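Local coordinates for protein escrt-iii (Sulfolobus solfataricus, PDB 2XVC) that probably serves archaeal cell division as an ESCRT-III protein, here represented by its winged-helix domain, in a process that involves ESCRT-III recruitment to membranes, at residues L16-I19 with V20-G24; K39-V42 with V43-E47. One frame throughout, in Å; residues are numbered along the deposited sequence.

Following the chain from its N terminus, contact 1 comes first, on the last turns of helix 12-21 and the turn that leads to strand 25-27. Strand 25-27 and helix 28-35 then intervene before contact 2, which occupies the first nine residues of helix 39-51. Both are local contacts within one continuous stretch, between residues mostly three to five apart, so neither closes a long loop; they stand in series, without nesting or crossing, on opposite sides of the chain's centre and with their centres about 15 Å apart. They meet in the core of the winged-helix domain, where I19 CD1 packs against L46 CD2 at 3.9 Å and ties helix 12-21 to helix 39-51.

Contact 1 of 2, residues L16-I19 with V20-G24; sequences LDYI and VNNGG
G24 N donates to I19 O at 2.8 Å, and this bond closes a Schellman motif, the C-terminal stop of helix 12-21 in this winged-helix domain. The companion bond runs from G23 N to V20 O (3.1 Å). G23, with a positive phi of 73°, takes the chain out of the helix, and G24 after it also has positive phi. Just inside the motif, N22 N lies near two acceptors, Y18 O at 2.8 Å and I19 O slightly farther; both bonds are weak because neither is straight. One turn earlier the helix is regular, with V20 N on L16 O (3.0 Å) and N21 N on D17 O, both nearly linear. CG2 of I19 reaches along the turn to G24 CA at 3.9 Å, so the exiting chain also packs on a core side chain.

Elsewhere on the helix end Y18 and N22 lie side by side and point the same way. The Y18 ring leaves with CG anti to the backbone N (chi1 175°), which swings the ring outward and forward, alongside N22. N22 CB sits 4.1 Å above one ring face, near its rim, and the amide plane is tilted 35° from the ring. Farther out, F31 meets the Y18 ring edge-to-face and Y35 also packs against it, joining this helix end to helix 28-35, while the backbone of G24 hydrogen-bonds a bound peptide. Although N22 ND2 passes Y18 OH at 3.7 Å, its hydrogen bond goes to the backbone O of F25, at the start of strand 25-27.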
loop_
_atom_site.group_PDB
_atom_site.type_symbol
_atom_site.label_atom_id
_atom_site.label_comp_id
_atom_site.label_asym_id
_atom_site.label_seq_id
_atom_site.Cartn_x
_atom_site.Cartn_y
_atom_site.Cartn_z
ATOM N N LEU A 16 -2.920 0.079 -5.269
ATOM C CA LEU A 16 -3.707 -1.150 -5.377
ATOM C C LEU A 16 -3.214 -2.015 -6.528
ATOM O O LEU A 16 -3.083 -3.224 -6.380
ATOM C CB LEU A 16 -5.203 -0.839 -5.538
ATOM C CG LEU A 16 -6.162 -2.034 -5.622
ATOM C CD1 LEU A 16 -6.121 -2.865 -4.351
ATOM C CD2 LEU A 16 -7.586 -1.571 -5.900
ATOM N N ASP A 17 -2.940 -1.392 -7.671
ATOM C CA ASP A 17 -2.369 -2.112 -8.812
ATOM C C ASP A 17 -1.018 -2.730 -8.445
ATOM O O ASP A 17 -0.746 -3.877 -8.788
ATOM C CB ASP A 17 -2.219 -1.195 -10.033
ATOM C CG ASP A 17 -3.545 -0.915 -10.740
ATOM O OD1 ASP A 17 -4.549 -1.616 -10.481
ATOM O OD2 ASP A 17 -3.577 0.015 -11.573
ATOM N N TYR A 18 -0.181 -1.969 -7.742
ATOM C CA TYR A 18 1.117 -2.481 -7.292
ATOM C C TYR A 18 0.953 -3.709 -6.392
ATOM O O TYR A 18 1.635 -4.713 -6.576
ATOM C CB TYR A 18 1.921 -1.398 -6.561
ATOM C CG TYR A 18 3.213 -1.929 -5.969
ATOM C CD1 TYR A 18 4.387 -1.952 -6.719
ATOM C CD2 TYR A 18 3.252 -2.425 -4.665
ATOM C CE1 TYR A 18 5.579 -2.454 -6.178
ATOM C CE2 TYR A 18 4.433 -2.928 -4.116
ATOM C CZ TYR A 18 5.590 -2.932 -4.878
ATOM O OH TYR A 18 6.751 -3.416 -4.331
ATOM N N ILE A 19 0.038 -3.612 -5.430
ATOM C CA ILE A 19 -0.241 -4.691 -4.490
ATOM C C ILE A 19 -0.686 -5.966 -5.212
ATOM O O ILE A 19 -0.167 -7.050 -4.947
ATOM C CB ILE A 19 -1.300 -4.261 -3.447
ATOM C CG1 ILE A 19 -0.696 -3.265 -2.454
ATOM C CG2 ILE A 19 -1.869 -5.471 -2.721
ATOM C CD1 ILE A 19 -1.735 -2.440 -1.709
ATOM N N VAL A 20 -1.637 -5.829 -6.130
ATOM C CA VAL A 20 -2.114 -6.978 -6.906
ATOM C C VAL A 20 -0.961 -7.587 -7.709
ATOM O O VAL A 20 -0.714 -8.795 -7.637
ATOM C CB VAL A 20 -3.300 -6.590 -7.817
ATOM C CG1 VAL A 20 -3.621 -7.706 -8.804
ATOM C CG2 VAL A 20 -4.525 -6.245 -6.970
ATOM N N ASN A 21 -0.234 -6.742 -8.434
ATOM C CA ASN A 21 0.924 -7.192 -9.212
ATOM C C ASN A 21 2.059 -7.780 -8.365
ATOM O O ASN A 21 2.848 -8.586 -8.857
ATOM C CB ASN A 21 1.435 -6.061 -10.117
ATOM C CG ASN A 21 0.441 -5.707 -11.228
ATOM O OD1 ASN A 21 -0.287 -6.573 -11.723
ATOM N ND2 ASN A 21 0.403 -4.434 -11.616
ATOM N N ASN A 22 2.126 -7.393 -7.092
ATOM C CA ASN A 22 3.148 -7.899 -6.179
ATOM C C ASN A 22 2.685 -9.152 -5.424
ATOM O O ASN A 22 3.307 -9.561 -4.443
ATOM C CB ASN A 22 3.573 -6.793 -5.199
ATOM C CG ASN A 22 4.997 -6.972 -4.677
ATOM O OD1 ASN A 22 5.895 -7.381 -5.416
ATOM N ND2 ASN A 22 5.211 -6.649 -3.399
ATOM N N GLY A 23 1.599 -9.765 -5.887
ATOM C CA GLY A 23 1.057 -10.973 -5.256
ATOM C C GLY A 23 0.350 -10.745 -3.920
ATOM O O GLY A 23 0.322 -11.639 -3.067
ATOM N N GLY A 24 -0.228 -9.557 -3.739
ATOM C CA GLY A 24 -0.913 -9.205 -2.488
ATOM C C GLY A 24 0.036 -9.005 -1.319
ATOM O O GLY A 24 -0.248 -9.421 -0.195
#

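Contact 2 of 2, residues K39-V42 with V43-E47; sequences KQEV and VKLLE
E41 reaches forward over K44 and L45 on the first turns of helix 39-51, an amphipathic helix of the winged-helix domain with V42, L45 and L46 buried and Q40 and K44 exposed. The contacts described here follow its i to i+3 and i to i+4 spacing. Four backbone hydrogen bonds set that spacing: V43 N to K39 O (3.0 Å), K44 N to Q40 O (2.9 Å), L45 N to E41 O (3.0 Å) and L46 N to V42 O (2.9 Å).

The van der Waals contacts of E41 follow from its bent chain. With CG opposite the backbone N and a turn at chi2 of 61°, the carboxylate folds forward along the helix. OE2 rests on L45 CG at 3.6 Å, while OE1 touches the aliphatic K44 CD at 3.7 Å. The charged ends do not meet, since K44 NZ stays 5.3 Å from E41 OE1; any attraction between them is therefore probably modest.

On the buried flank one apolar pair meets, V42 CG1 and L46 CD1 at 4.4 Å.

V42 and L46 face inward together: V42 packs on F31 of helix 28-35, L46 on I28 of that helix and L15 of helix 12-21, and both on L26 of strand 25-27. At the start of the helix K39 NZ forms a salt bridge with E29 OE1 of helix 28-35 and also hydrogen-bonds the backbone of a bound peptide, while L45 lies against E12 and L15 of helix 12-21.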
loop_
_atom_site.group_PDB
_atom_site.type_symbol
_atom_site.label_atom_id
_atom_site.label_comp_id
_atom_site.label_asym_id
_atom_site.label_seq_id
_atom_site.Cartn_x
_atom_site.Cartn_y
_atom_site.Cartn_z
ATOM N N LYS A 39 6.580 6.946 4.268
ATOM C CA LYS A 39 5.923 5.819 4.940
ATOM C C LYS A 39 4.504 6.162 5.390
ATOM O O LYS A 39 3.590 5.359 5.217
ATOM C CB LYS A 39 6.750 5.309 6.132
ATOM C CG LYS A 39 8.007 4.534 5.735
ATOM C CD LYS A 39 8.638 3.760 6.910
ATOM C CE LYS A 39 7.746 2.582 7.372
ATOM N NZ LYS A 39 8.488 1.490 8.083
ATOM N N GLN A 40 4.320 7.358 5.949
ATOM C CA GLN A 40 3.000 7.774 6.438
ATOM C C GLN A 40 2.016 8.035 5.296
ATOM O O GLN A 40 0.807 7.908 5.478
ATOM C CB GLN A 40 3.092 8.974 7.403
ATOM C CG GLN A 40 3.568 10.291 6.780
ATOM C CD GLN A 40 5.097 10.465 6.763
ATOM O OE1 GLN A 40 5.869 9.533 7.065
ATOM N NE2 GLN A 40 5.541 11.674 6.399
ATOM N N GLU A 41 2.538 8.385 4.120
ATOM C CA GLU A 41 1.698 8.518 2.934
ATOM C C GLU A 41 1.232 7.145 2.420
ATOM O O GLU A 41 0.085 6.999 2.003
ATOM C CB GLU A 41 2.402 9.330 1.838
ATOM C CG GLU A 41 1.611 9.474 0.522
ATOM C CD GLU A 41 0.266 10.191 0.677
ATOM O OE1 GLU A 41 0.102 10.990 1.631
ATOM O OE2 GLU A 41 -0.628 9.957 -0.172
ATOM N N VAL A 42 2.114 6.146 2.471
ATOM C CA VAL A 42 1.742 4.766 2.124
ATOM C C VAL A 42 0.642 4.267 3.066
ATOM O O VAL A 42 -0.356 3.713 2.622
ATOM C CB VAL A 42 2.962 3.802 2.148
ATOM C CG1 VAL A 42 2.534 2.365 1.861
ATOM C CG2 VAL A 42 4.006 4.238 1.137
ATOM N N VAL A 43 0.832 4.490 4.363
ATOM C CA VAL A 43 -0.140 4.110 5.395
ATOM C C VAL A 43 -1.486 4.796 5.152
ATOM O O VAL A 43 -2.532 4.144 5.182
ATOM C CB VAL A 43 0.394 4.441 6.814
ATOM C CG1 VAL A 43 -0.720 4.359 7.875
ATOM C CG2 VAL A 43 1.548 3.509 7.172
ATOM N N LYS A 44 -1.437 6.102 4.889
ATOM C CA LYS A 44 -2.617 6.892 4.552
ATOM C C LYS A 44 -3.376 6.301 3.355
ATOM O O LYS A 44 -4.600 6.158 3.407
ATOM C CB LYS A 44 -2.205 8.351 4.293
ATOM C CG LYS A 44 -3.326 9.317 3.904
ATOM C CD LYS A 44 -2.771 10.747 3.871
ATOM C CE LYS A 44 -3.471 11.607 2.827
ATOM N NZ LYS A 44 -4.759 12.154 3.345
ATOM N N LEU A 45 -2.654 5.940 2.290
ATOM C CA LEU A 45 -3.286 5.333 1.109
ATOM C C LEU A 45 -3.877 3.952 1.400
ATOM O O LEU A 45 -4.948 3.613 0.890
ATOM C CB LEU A 45 -2.312 5.258 -0.075
ATOM C CG LEU A 45 -1.826 6.573 -0.698
ATOM C CD1 LEU A 45 -0.603 6.337 -1.561
ATOM C CD2 LEU A 45 -2.932 7.273 -1.492
ATOM N N LEU A 46 -3.183 3.160 2.218
ATOM C CA LEU A 46 -3.681 1.842 2.614
ATOM C C LEU A 46 -4.967 1.948 3.415
ATOM O O LEU A 46 -5.882 1.148 3.227
ATOM C CB LEU A 46 -2.647 1.074 3.438
ATOM C CG LEU A 46 -1.478 0.392 2.730
ATOM C CD1 LEU A 46 -0.500 -0.105 3.782
ATOM C CD2 LEU A 46 -1.953 -0.753 1.842
ATOM N N GLU A 47 -5.021 2.930 4.317
ATOM C CA GLU A 47 -6.209 3.160 5.139
ATOM C C GLU A 47 -7.426 3.517 4.296
ATOM O O GLU A 47 -8.520 3.024 4.558
ATOM C CB GLU A 47 -5.961 4.235 6.203
ATOM C CG GLU A 47 -4.965 3.828 7.294
ATOM C CD GLU A 47 -5.380 2.584 8.083
ATOM O OE1 GLU A 47 -6.573 2.201 8.068
ATOM O OE2 GLU A 47 -4.499 1.985 8.732
#